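Local coordinates for protein uricase (Bacillus fastidiosus, PDB 4R8X) that catalyses, as a urate oxidase, the oxidation of urate to 5-hydroxyisourate, the first step on the route to (S)-allantoin, at residues Lys26-Ser31 with Arg229-Ser234; Ala167-Ile172 with Leu202-Ala207; Arg196-Phe201 with Asn271-Thr276; Leu247-Gly252 with Gln299-His304. All blocks are in the same frame, centred on the assembly; numbering follows the deposited sequence. Where two conformers were deposited one is given.

Contact 1 (Lys26-Ser31 with Arg229-Ser234); sequences KQIPES and RDIAAS
Glu30 and Ser31, at the close of a type I turn that starts at Ile28, lie against one side of helix 225-238, the CA atoms of Glu30 and Ile231 5.2 Å apart. Ser31 OG donates to Asp230 OD2 over 2.6 Å, and OD2 accepts on its anti lone pair, the one turned away from OD1. A hydroxyl fits here because the same OG also bonds to the backbone N of Phe33, bracing the loop just past the turn. OD1 of Asp230 is met from above the carboxylate plane by NE of Arg229, a salt bridge of 2.9 Å. With an alanine in place of Asp230, Ser31 OG would probably lose its acceptor on the helix and Arg229, though still paired with Glu142, the partner of its NE. Ile28 CD1 packs on Ile231 CG1 at 3.7 Å, the two branched chains crossing at about a right angle. Glu30 rests its CB and CG on Ile231 and Ser234, and its chain bends at chi2 (79°) as its carboxylate goes to Arg258 of helix 244-258. Both oxygens of Asp230 thus have partners in a largely buried contact, and the neighbouring arginine is likely to favour its charged form.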
# COMPACT_ATOMS: atom_id res chain seq x y z
N LYS D 26 -15.11 -16.80 -29.05
CA LYS D 26 -16.27 -16.33 -29.80
C LYS D 26 -16.07 -14.87 -30.21
O LYS D 26 -15.69 -14.04 -29.39
CB LYS D 26 -17.53 -16.46 -28.94
CG LYS D 26 -18.83 -16.05 -29.62
CD LYS D 26 -19.97 -15.98 -28.62
CE LYS D 26 -21.31 -16.23 -29.27
NZ LYS D 26 -21.46 -17.66 -29.66
N GLN D 27 -16.32 -14.58 -31.48
CA GLN D 27 -16.26 -13.20 -31.95
C GLN D 27 -17.50 -12.44 -31.49
O GLN D 27 -18.62 -12.92 -31.63
CB GLN D 27 -16.14 -13.14 -33.48
CG GLN D 27 -14.83 -13.70 -34.01
CD GLN D 27 -14.49 -13.19 -35.39
OE1 GLN D 27 -13.33 -12.92 -35.70
NE2 GLN D 27 -15.51 -13.04 -36.24
N ILE D 28 -17.29 -11.26 -30.92
CA ILE D 28 -18.38 -10.39 -30.48
C ILE D 28 -18.13 -8.95 -30.93
O ILE D 28 -16.97 -8.57 -31.12
CB ILE D 28 -18.60 -10.44 -28.95
CG1 ILE D 28 -17.37 -9.94 -28.18
CG2 ILE D 28 -18.99 -11.85 -28.50
CD1 ILE D 28 -17.62 -9.78 -26.71
N PRO D 29 -19.20 -8.16 -31.11
CA PRO D 29 -19.06 -6.78 -31.60
C PRO D 29 -18.29 -5.86 -30.65
O PRO D 29 -17.70 -4.89 -31.10
CB PRO D 29 -20.51 -6.30 -31.73
CG PRO D 29 -21.32 -7.53 -31.84
CD PRO D 29 -20.62 -8.57 -31.03
N GLU D 30 -18.31 -6.18 -29.36
CA GLU D 30 -17.71 -5.30 -28.36
C GLU D 30 -16.20 -5.44 -28.21
O GLU D 30 -15.58 -4.68 -27.47
CB GLU D 30 -18.36 -5.54 -26.99
CG GLU D 30 -19.80 -5.05 -26.87
CD GLU D 30 -20.81 -5.99 -27.51
OE1 GLU D 30 -20.47 -7.17 -27.79
OE2 GLU D 30 -21.95 -5.54 -27.73
N SER D 31 -15.60 -6.42 -28.90
CA SER D 31 -14.22 -6.81 -28.61
C SER D 31 -13.47 -7.33 -29.83
O SER D 31 -14.06 -7.93 -30.72
CB SER D 31 -14.22 -7.89 -27.52
OG SER D 31 -12.90 -8.26 -27.13
N ARG D 229 -14.40 -7.48 -20.04
CA ARG D 229 -13.87 -6.14 -19.82
C ARG D 229 -14.23 -5.23 -21.01
O ARG D 229 -14.66 -4.09 -20.83
CB ARG D 229 -12.35 -6.21 -19.61
CG ARG D 229 -11.64 -4.90 -19.30
CD ARG D 229 -11.13 -4.21 -20.56
NE ARG D 229 -10.46 -5.14 -21.47
CZ ARG D 229 -9.22 -5.58 -21.31
NH1 ARG D 229 -8.50 -5.19 -20.27
NH2 ARG D 229 -8.70 -6.43 -22.19
N ASP D 230 -14.04 -5.74 -22.22
CA ASP D 230 -14.37 -4.98 -23.42
C ASP D 230 -15.87 -4.70 -23.54
O ASP D 230 -16.25 -3.62 -24.01
CB ASP D 230 -13.85 -5.68 -24.68
CG ASP D 230 -12.34 -5.66 -24.78
OD1 ASP D 230 -11.69 -4.87 -24.06
OD2 ASP D 230 -11.81 -6.45 -25.59
N ILE D 231 -16.71 -5.65 -23.14
CA ILE D 231 -18.15 -5.39 -23.13
C ILE D 231 -18.47 -4.26 -22.14
O ILE D 231 -19.18 -3.32 -22.46
CB ILE D 231 -18.97 -6.64 -22.79
CG1 ILE D 231 -18.87 -7.66 -23.92
CG2 ILE D 231 -20.44 -6.28 -22.54
CD1 ILE D 231 -19.47 -9.00 -23.55
N ALA D 232 -17.94 -4.37 -20.93
CA ALA D 232 -18.14 -3.32 -19.92
C ALA D 232 -17.74 -1.94 -20.42
O ALA D 232 -18.50 -0.98 -20.26
CB ALA D 232 -17.36 -3.66 -18.66
N ALA D 233 -16.57 -1.83 -21.04
CA ALA D 233 -16.10 -0.55 -21.53
C ALA D 233 -17.00 -0.02 -22.64
O ALA D 233 -17.31 1.17 -22.68
CB ALA D 233 -14.67 -0.67 -22.02
N SER D 234 -17.43 -0.92 -23.52
CA SER D 234 -18.26 -0.55 -24.66
C SER D 234 -19.63 -0.06 -24.23
O SER D 234 -20.14 0.93 -24.76
CB SER D 234 -18.39 -1.73 -25.63
OG SER D 234 -17.13 -2.08 -26.17

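Contact 2 (Ala167-Ile172 with Leu202-Ala207); sequences ADIQLI and LNIGWA
Asn203 carries its CG beside the backbone N (chi1 -63°), and this torsion brings the amide across to the neighbouring strand, where OD1 takes the N-H of Asp168 at 2.8 Å in a nearly straight bond (169°). Asparagine suits the place because its carbonyl can stand in for a backbone acceptor, while its ND2 can donate. A water lies between ND2 and the Asp168 carboxylate, but its bond to ND2 is weak and its bond to OD1 holds for one of two Asp168 conformers, so the bridge is doubtful. The backbone here forms a beta bulge, with an extra residue on strand 156-173, at which Asp168 takes a positive phi (67°).

Just beyond it, Ile169 and Leu202 form an antiparallel hydrogen-bonded pair. Ile169 N gives to Leu202 O at 3.0 Å and Leu202 N to Ile169 O at 2.8 Å. Their side chains share one face of the sheet, CB to CB 4.1 Å, and on it Ile169 CD1 reaches Ile204 CD1 at 4.0 Å. Branched aliphatic residues suit this buried face, which helix 225-238 covers, Ile169 lying on the aliphatic CG of Arg229.

Further along the first strand, Leu171 and Ile172 pair with a strand of the second subunit, carrying the sheet over the interface. Antiparallel strands with a pair of helices on one face of the sheet are the build of the tunnelling-fold domain; uricase chains carry two such domains, and the sheets join between subunits into barrels.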
# COMPACT_ATOMS: atom_id res chain seq x y z
N ALA D 167 -10.98 -8.29 -12.21
CA ALA D 167 -10.91 -7.44 -11.03
C ALA D 167 -10.25 -6.11 -11.36
O ALA D 167 -9.37 -6.05 -12.22
CB ALA D 167 -10.12 -8.14 -9.93
N ASP D 168 -10.69 -5.05 -10.70
CA ASP D 168 -10.02 -3.74 -10.75
C ASP D 168 -10.06 -3.03 -12.10
O ASP D 168 -9.07 -2.42 -12.52
CB ASP D 168 -8.56 -3.85 -10.28
CG ASP D 168 -8.43 -4.22 -8.82
OD1 ASP D 168 -9.46 -4.28 -8.11
OD2 ASP D 168 -7.29 -4.45 -8.38
N ILE D 169 -11.20 -3.10 -12.78
CA ILE D 169 -11.44 -2.24 -13.93
C ILE D 169 -11.69 -0.83 -13.38
O ILE D 169 -12.52 -0.66 -12.49
CB ILE D 169 -12.68 -2.72 -14.73
CG1 ILE D 169 -12.40 -4.04 -15.43
CG2 ILE D 169 -13.12 -1.67 -15.73
CD1 ILE D 169 -13.64 -4.65 -16.06
N GLN D 170 -10.97 0.17 -13.87
CA GLN D 170 -11.19 1.54 -13.40
C GLN D 170 -11.39 2.43 -14.62
O GLN D 170 -10.45 2.66 -15.37
CB GLN D 170 -10.02 2.04 -12.53
CG GLN D 170 -9.71 1.14 -11.34
CD GLN D 170 -8.59 1.66 -10.47
OE1 GLN D 170 -8.00 2.70 -10.76
NE2 GLN D 170 -8.28 0.94 -9.41
N LEU D 171 -12.61 2.92 -14.81
CA LEU D 171 -12.97 3.67 -16.00
C LEU D 171 -13.65 4.98 -15.65
O LEU D 171 -14.46 5.06 -14.73
CB LEU D 171 -13.92 2.85 -16.89
CG LEU D 171 -13.38 1.53 -17.43
CD1 LEU D 171 -14.53 0.74 -18.06
CD2 LEU D 171 -12.28 1.79 -18.45
N ILE D 172 -13.30 6.02 -16.40
CA ILE D 172 -13.97 7.31 -16.30
C ILE D 172 -14.66 7.65 -17.62
O ILE D 172 -14.16 7.28 -18.69
CB ILE D 172 -12.95 8.42 -15.90
CG1 ILE D 172 -13.66 9.68 -15.39
CG2 ILE D 172 -11.99 8.74 -17.05
CD1 ILE D 172 -12.70 10.65 -14.73
N LEU D 202 -14.86 -1.44 -11.15
CA LEU D 202 -15.72 -2.61 -11.34
C LEU D 202 -14.94 -3.89 -11.14
O LEU D 202 -13.85 -4.05 -11.67
CB LEU D 202 -16.32 -2.65 -12.76
CG LEU D 202 -17.27 -1.55 -13.22
CD1 LEU D 202 -17.75 -1.82 -14.64
CD2 LEU D 202 -18.45 -1.42 -12.27
N ASN D 203 -15.52 -4.80 -10.35
CA ASN D 203 -15.13 -6.20 -10.35
C ASN D 203 -16.32 -6.93 -10.92
O ASN D 203 -17.45 -6.75 -10.45
CB ASN D 203 -14.86 -6.72 -8.94
CG ASN D 203 -13.69 -6.02 -8.26
OD1 ASN D 203 -12.81 -5.45 -8.90
ND2 ASN D 203 -13.68 -6.08 -6.93
N ILE D 204 -16.09 -7.74 -11.95
CA ILE D 204 -17.17 -8.46 -12.59
C ILE D 204 -16.88 -9.94 -12.53
O ILE D 204 -15.75 -10.37 -12.77
CB ILE D 204 -17.32 -8.04 -14.06
CG1 ILE D 204 -17.37 -6.51 -14.18
CG2 ILE D 204 -18.56 -8.68 -14.67
CD1 ILE D 204 -17.37 -6.00 -15.61
N GLY D 205 -17.89 -10.73 -12.19
CA GLY D 205 -17.76 -12.18 -12.17
C GLY D 205 -18.88 -12.84 -12.93
O GLY D 205 -19.90 -12.20 -13.20
N TRP D 206 -18.70 -14.10 -13.30
CA TRP D 206 -19.74 -14.84 -14.01
C TRP D 206 -19.70 -16.32 -13.64
O TRP D 206 -18.70 -16.81 -13.10
CB TRP D 206 -19.61 -14.66 -15.53
CG TRP D 206 -18.22 -14.86 -16.05
CD1 TRP D 206 -17.69 -16.01 -16.58
CD2 TRP D 206 -17.17 -13.88 -16.08
NE1 TRP D 206 -16.37 -15.80 -16.94
CE2 TRP D 206 -16.03 -14.51 -16.64
CE3 TRP D 206 -17.09 -12.54 -15.69
CZ2 TRP D 206 -14.82 -13.83 -16.81
CZ3 TRP D 206 -15.88 -11.88 -15.85
CH2 TRP D 206 -14.77 -12.52 -16.41
N ALA D 207 -20.80 -17.01 -13.92
CA ALA D 207 -20.91 -18.45 -13.68
C ALA D 207 -21.39 -19.13 -14.94
O ALA D 207 -22.19 -18.57 -15.67
CB ALA D 207 -21.89 -18.75 -12.54
O HOH W 1 -10.58 -6.52 -6.12

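Contact 3 (Arg196-Phe201 with Asn271-Thr276); sequences RPLYIF and NRTWDT
Phe201 offers one ring face to Arg272, whose CG sits over its centre, 3.5 Å from the centroid and 10° off the normal, a CH-pi contact. Arginine suits this place because its aliphatic part can cover a ring while NH2 bonds to Asn270. Tyr199 turns its edge to the five-membered ring of Trp274 in an offset edge-to-face pair, planes at 60° and centroids 5.5 Å apart. Between these two contacts Arg272 N donates to Tyr199 O at 2.8 Å; Tyr199 N is taken by a side chain, Thr273 OG1, at 3.2 Å. Here strand 198-208 meets the end of strand 262-271, Ile200 and Asn271 forming an antiparallel non-hydrogen-bonded pair. Thr273 OG1 in turn donates to Asn271 OD1, which also accepts from Thr273 N in an Asx turn. At the far end the chain of Arg196 is bent at chi2 and chi3 (69°), and NE meets Trp274 O in the guanidinium plane, 2.8 Å away. Its NH2 donates to a water 2.7 Å from Asp275 OD1, whose OD2 forms a salt bridge with Arg293 of the third subunit. A leucine at Arg196 would probably leave Trp274 O without this donor and the water without one partner. Arg196 and Asn271 are predicted urate ligands, and Asn271 probably also binds O2. Trp274 O thus orients the guanidinium and Thr273 the amide, bonds that fix two predicted urate-binding side chains.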
# COMPACT_ATOMS: atom_id res chain seq x y z
N ARG D 196 -19.99 16.04 -12.67
CA ARG D 196 -18.62 15.57 -12.77
C ARG D 196 -18.58 14.32 -13.62
O ARG D 196 -19.58 13.61 -13.74
CB ARG D 196 -18.06 15.26 -11.37
CG ARG D 196 -18.00 16.45 -10.44
CD ARG D 196 -19.13 16.40 -9.43
NE ARG D 196 -18.96 15.31 -8.48
CZ ARG D 196 -19.95 14.80 -7.75
NH1 ARG D 196 -21.17 15.30 -7.88
NH2 ARG D 196 -19.71 13.81 -6.91
N PRO D 197 -17.42 14.02 -14.23
CA PRO D 197 -17.31 12.79 -15.02
C PRO D 197 -17.47 11.56 -14.13
O PRO D 197 -16.80 11.45 -13.11
CB PRO D 197 -15.87 12.86 -15.58
CG PRO D 197 -15.45 14.29 -15.43
CD PRO D 197 -16.19 14.83 -14.25
N LEU D 198 -18.37 10.66 -14.48
CA LEU D 198 -18.54 9.43 -13.72
C LEU D 198 -17.28 8.55 -13.76
O LEU D 198 -16.80 8.18 -14.83
CB LEU D 198 -19.75 8.64 -14.21
CG LEU D 198 -20.12 7.40 -13.40
CD1 LEU D 198 -20.44 7.78 -11.96
CD2 LEU D 198 -21.28 6.66 -14.03
N TYR D 199 -16.77 8.21 -12.58
CA TYR D 199 -15.54 7.46 -12.45
C TYR D 199 -15.87 6.24 -11.60
O TYR D 199 -16.28 6.37 -10.45
CB TYR D 199 -14.46 8.35 -11.80
CG TYR D 199 -13.08 7.73 -11.67
CD1 TYR D 199 -12.67 6.67 -12.47
CD2 TYR D 199 -12.19 8.21 -10.72
CE1 TYR D 199 -11.41 6.12 -12.33
CE2 TYR D 199 -10.94 7.65 -10.57
CZ TYR D 199 -10.56 6.61 -11.38
OH TYR D 199 -9.32 6.06 -11.22
N ILE D 200 -15.71 5.06 -12.19
CA ILE D 200 -16.14 3.80 -11.57
C ILE D 200 -15.03 2.76 -11.49
O ILE D 200 -14.15 2.69 -12.35
CB ILE D 200 -17.35 3.18 -12.31
CG1 ILE D 200 -16.97 2.76 -13.73
CG2 ILE D 200 -18.51 4.16 -12.36
CD1 ILE D 200 -18.10 2.08 -14.51
N PHE D 201 -15.07 1.97 -10.42
CA PHE D 201 -14.26 0.76 -10.29
C PHE D 201 -15.24 -0.39 -10.42
O PHE D 201 -16.33 -0.34 -9.82
CB PHE D 201 -13.60 0.67 -8.91
CG PHE D 201 -12.53 1.70 -8.65
CD1 PHE D 201 -12.25 2.72 -9.56
CD2 PHE D 201 -11.78 1.63 -7.50
CE1 PHE D 201 -11.26 3.67 -9.29
CE2 PHE D 201 -10.78 2.56 -7.22
CZ PHE D 201 -10.53 3.57 -8.13
N ASN D 271 -18.07 3.86 -6.70
CA ASN D 271 -18.17 5.19 -7.28
C ASN D 271 -17.00 6.03 -6.76
O ASN D 271 -16.92 6.29 -5.55
CB ASN D 271 -19.49 5.85 -6.92
CG ASN D 271 -19.75 7.11 -7.73
OD1 ASN D 271 -18.82 7.78 -8.17
ND2 ASN D 271 -21.01 7.44 -7.94
N ARG D 272 -16.11 6.43 -7.66
CA ARG D 272 -14.90 7.16 -7.29
C ARG D 272 -14.87 8.58 -7.86
O ARG D 272 -13.81 9.22 -7.96
CB ARG D 272 -13.67 6.37 -7.72
CG ARG D 272 -13.48 5.09 -6.93
CD ARG D 272 -12.99 5.40 -5.53
NE ARG D 272 -12.86 4.19 -4.72
CZ ARG D 272 -12.39 4.17 -3.48
NH1 ARG D 272 -12.02 5.30 -2.91
NH2 ARG D 272 -12.29 3.03 -2.82
N THR D 273 -16.05 9.09 -8.19
CA THR D 273 -16.19 10.36 -8.91
C THR D 273 -15.55 11.54 -8.18
O THR D 273 -15.71 11.69 -6.97
CB THR D 273 -17.67 10.64 -9.21
OG1 THR D 273 -18.18 9.59 -10.03
CG2 THR D 273 -17.87 11.97 -9.92
N TRP D 274 -14.82 12.35 -8.93
CA TRP D 274 -14.13 13.54 -8.42
C TRP D 274 -15.09 14.63 -7.91
O TRP D 274 -16.29 14.61 -8.20
CB TRP D 274 -13.29 14.15 -9.54
CG TRP D 274 -12.20 13.27 -10.11
CD1 TRP D 274 -11.49 12.27 -9.47
CD2 TRP D 274 -11.70 13.31 -11.45
NE1 TRP D 274 -10.57 11.71 -10.34
CE2 TRP D 274 -10.68 12.34 -11.56
CE3 TRP D 274 -12.01 14.09 -12.58
CZ2 TRP D 274 -9.97 12.12 -12.76
CZ3 TRP D 274 -11.30 13.88 -13.75
CH2 TRP D 274 -10.29 12.91 -13.83
N ASP D 275 -14.52 15.59 -7.18
CA ASP D 275 -15.23 16.81 -6.79
C ASP D 275 -14.86 17.92 -7.76
O ASP D 275 -13.72 17.99 -8.24
CB ASP D 275 -14.81 17.25 -5.38
CG ASP D 275 -15.49 16.46 -4.27
OD1 ASP D 275 -16.53 15.82 -4.54
OD2 ASP D 275 -14.99 16.49 -3.12
N THR D 276 -15.81 18.80 -8.03
CA THR D 276 -15.54 19.99 -8.84
C THR D 276 -14.78 21.06 -8.04
O THR D 276 -15.09 21.32 -6.88
CB THR D 276 -16.86 20.61 -9.33
OG1 THR D 276 -17.57 19.65 -10.12
CG2 THR D 276 -16.59 21.86 -10.17
O HOH W 2 -17.24 13.39 -5.36
O HOH W 3 -14.63 12.03 -11.76

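Contact 4 (Leu247-Gly252 with Gln299-His304); sequences LIYHIG and QGFSVH
Ile248, Tyr249 and Gly252 of helix 244-258 pack on the side chains of Phe301 and Val303 of strand 296-304, the helix-on-sheet layer of the tunnelling fold to which uricases belong. The axes of the two segments approach to 8.2 Å at an angle of 34°, and no hydrogen bond passes between them. Ile248 extends CD1 to the CB of Phe301, 3.9 Å away. CG1 of Ile248 stands between the backbone N and the carbonyl carbon (chi1 60°), a torsion that carries CD1 onto the strand. Tyr249 meets the edge of the Phe301 ring, CD1 to CE2 being 3.9 Å, while its CE1 touches Val303 CG1 at 4.2 Å. Glycine suits position 252: a CB there would point toward the strand and clash with Val303 CG2, so its absence lets the valine sit against the helix backbone.

What holds these groups lies one layer out. The hydroxyl of Tyr249 bonds to Glu311 of the helix that follows the strand, so tyrosine suits the place, its ring joining the apolar layer and its hydroxyl finding a partner beyond it. Gln299, whose CB lies near Ile248, sends OE1 to Thr269 and packs on Gln245, a predicted urate ligand. Phe301 stacks on Phe58 of the fourth subunit, and residues 299-301 pair with a strand of that subunit, continuing the sheet. On the strand's other side, Ser302 OG bonds to Thr4 N of the fourth subunit and shares a hydrogen bond of 2.8 Å with His304 NE2.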
# COMPACT_ATOMS: atom_id res chain seq x y z
N LEU D 247 -26.27 1.32 -14.97
CA LEU D 247 -25.17 0.91 -15.84
C LEU D 247 -24.83 -0.58 -15.73
O LEU D 247 -24.73 -1.27 -16.75
CB LEU D 247 -23.93 1.76 -15.56
CG LEU D 247 -22.64 1.32 -16.26
CD1 LEU D 247 -22.79 1.45 -17.78
CD2 LEU D 247 -21.49 2.16 -15.75
N ILE D 248 -24.67 -1.08 -14.51
CA ILE D 248 -24.21 -2.45 -14.36
C ILE D 248 -25.30 -3.44 -14.74
O ILE D 248 -25.00 -4.54 -15.19
CB ILE D 248 -23.61 -2.74 -12.96
CG1 ILE D 248 -24.62 -2.48 -11.84
CG2 ILE D 248 -22.36 -1.89 -12.75
CD1 ILE D 248 -24.09 -2.91 -10.48
N TYR D 249 -26.56 -3.04 -14.59
CA TYR D 249 -27.65 -3.88 -15.08
C TYR D 249 -27.47 -4.12 -16.58
O TYR D 249 -27.53 -5.26 -17.06
CB TYR D 249 -29.01 -3.24 -14.80
CG TYR D 249 -30.20 -4.07 -15.24
CD1 TYR D 249 -30.39 -5.36 -14.76
CD2 TYR D 249 -31.14 -3.55 -16.13
CE1 TYR D 249 -31.49 -6.11 -15.15
CE2 TYR D 249 -32.24 -4.30 -16.52
CZ TYR D 249 -32.40 -5.58 -16.03
OH TYR D 249 -33.49 -6.33 -16.42
N HIS D 250 -27.23 -3.05 -17.32
CA HIS D 250 -27.05 -3.14 -18.76
C HIS D 250 -25.75 -3.81 -19.20
O HIS D 250 -25.73 -4.52 -20.19
CB HIS D 250 -27.22 -1.76 -19.40
CG HIS D 250 -28.65 -1.34 -19.49
ND1 HIS D 250 -29.39 -1.48 -20.64
CD2 HIS D 250 -29.50 -0.85 -18.55
CE1 HIS D 250 -30.62 -1.06 -20.42
NE2 HIS D 250 -30.72 -0.69 -19.16
N ILE D 251 -24.68 -3.61 -18.45
CA ILE D 251 -23.47 -4.36 -18.72
C ILE D 251 -23.75 -5.86 -18.55
O ILE D 251 -23.37 -6.68 -19.40
CB ILE D 251 -22.31 -3.92 -17.81
CG1 ILE D 251 -21.89 -2.48 -18.15
CG2 ILE D 251 -21.14 -4.89 -17.97
CD1 ILE D 251 -20.88 -1.87 -17.16
N GLY D 252 -24.43 -6.20 -17.46
CA GLY D 252 -24.77 -7.59 -17.20
C GLY D 252 -25.64 -8.21 -18.27
O GLY D 252 -25.37 -9.32 -18.71
N GLN D 299 -21.91 -0.77 -4.96
CA GLN D 299 -23.07 -1.59 -5.30
C GLN D 299 -22.62 -3.04 -5.43
O GLN D 299 -21.50 -3.32 -5.86
CB GLN D 299 -23.67 -1.13 -6.63
CG GLN D 299 -24.37 0.22 -6.59
CD GLN D 299 -23.41 1.39 -6.72
OE1 GLN D 299 -22.34 1.26 -7.29
NE2 GLN D 299 -23.80 2.54 -6.19
N GLY D 300 -23.51 -3.96 -5.05
CA GLY D 300 -23.35 -5.38 -5.30
C GLY D 300 -24.61 -5.85 -5.99
O GLY D 300 -25.72 -5.56 -5.54
N PHE D 301 -24.47 -6.57 -7.10
CA PHE D 301 -25.64 -6.93 -7.89
C PHE D 301 -25.36 -8.10 -8.81
O PHE D 301 -24.27 -8.23 -9.35
CB PHE D 301 -26.08 -5.71 -8.72
CG PHE D 301 -27.46 -5.83 -9.31
CD1 PHE D 301 -28.58 -5.76 -8.50
CD2 PHE D 301 -27.63 -5.99 -10.67
CE1 PHE D 301 -29.85 -5.86 -9.04
CE2 PHE D 301 -28.90 -6.08 -11.22
CZ PHE D 301 -30.01 -6.02 -10.40
N SER D 302 -26.36 -8.96 -8.99
CA SER D 302 -26.25 -10.03 -9.99
C SER D 302 -27.38 -9.95 -11.01
O SER D 302 -28.52 -9.62 -10.67
CB SER D 302 -26.21 -11.41 -9.33
OG SER D 302 -27.40 -11.68 -8.61
N VAL D 303 -27.03 -10.23 -12.26
CA VAL D 303 -27.94 -10.23 -13.40
C VAL D 303 -27.99 -11.66 -13.94
O VAL D 303 -26.96 -12.34 -14.00
CB VAL D 303 -27.46 -9.25 -14.48
CG1 VAL D 303 -28.52 -9.06 -15.55
CG2 VAL D 303 -27.09 -7.91 -13.87
N HIS D 304 -29.18 -12.12 -14.31
CA HIS D 304 -29.39 -13.53 -14.64
C HIS D 304 -30.06 -13.64 -16.00
O HIS D 304 -30.66 -12.68 -16.47
CB HIS D 304 -30.24 -14.18 -13.54
CG HIS D 304 -29.64 -14.02 -12.18
ND1 HIS D 304 -28.99 -15.05 -11.53
CD2 HIS D 304 -29.57 -12.95 -11.35
CE1 HIS D 304 -28.55 -14.62 -10.36
NE2 HIS D 304 -28.89 -13.35 -10.23

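Overall arrangement
From the N terminus, the turn at 26-31 waits nearly two hundred residues for its partner at 229-234, so contact 1 closes a long loop. Contact 2 (167-172 with 202-207) is nested inside it as a short closure between neighbouring strands. Contact 3 (196-201 with 271-276) crosses both, opening before contact 2 closes and ending beyond contact 1. Contact 4 (247-252 with 299-304) opens after contact 1 has closed and crosses contact 3. Contacts 2, 3 and 4 reach the same sheet, contacts 2 and 3 sharing strand 198-208. Helix 225-238 packs against contact 2 through Ala232 on Ile204, and against contact 4 through Ala232 on Ile251.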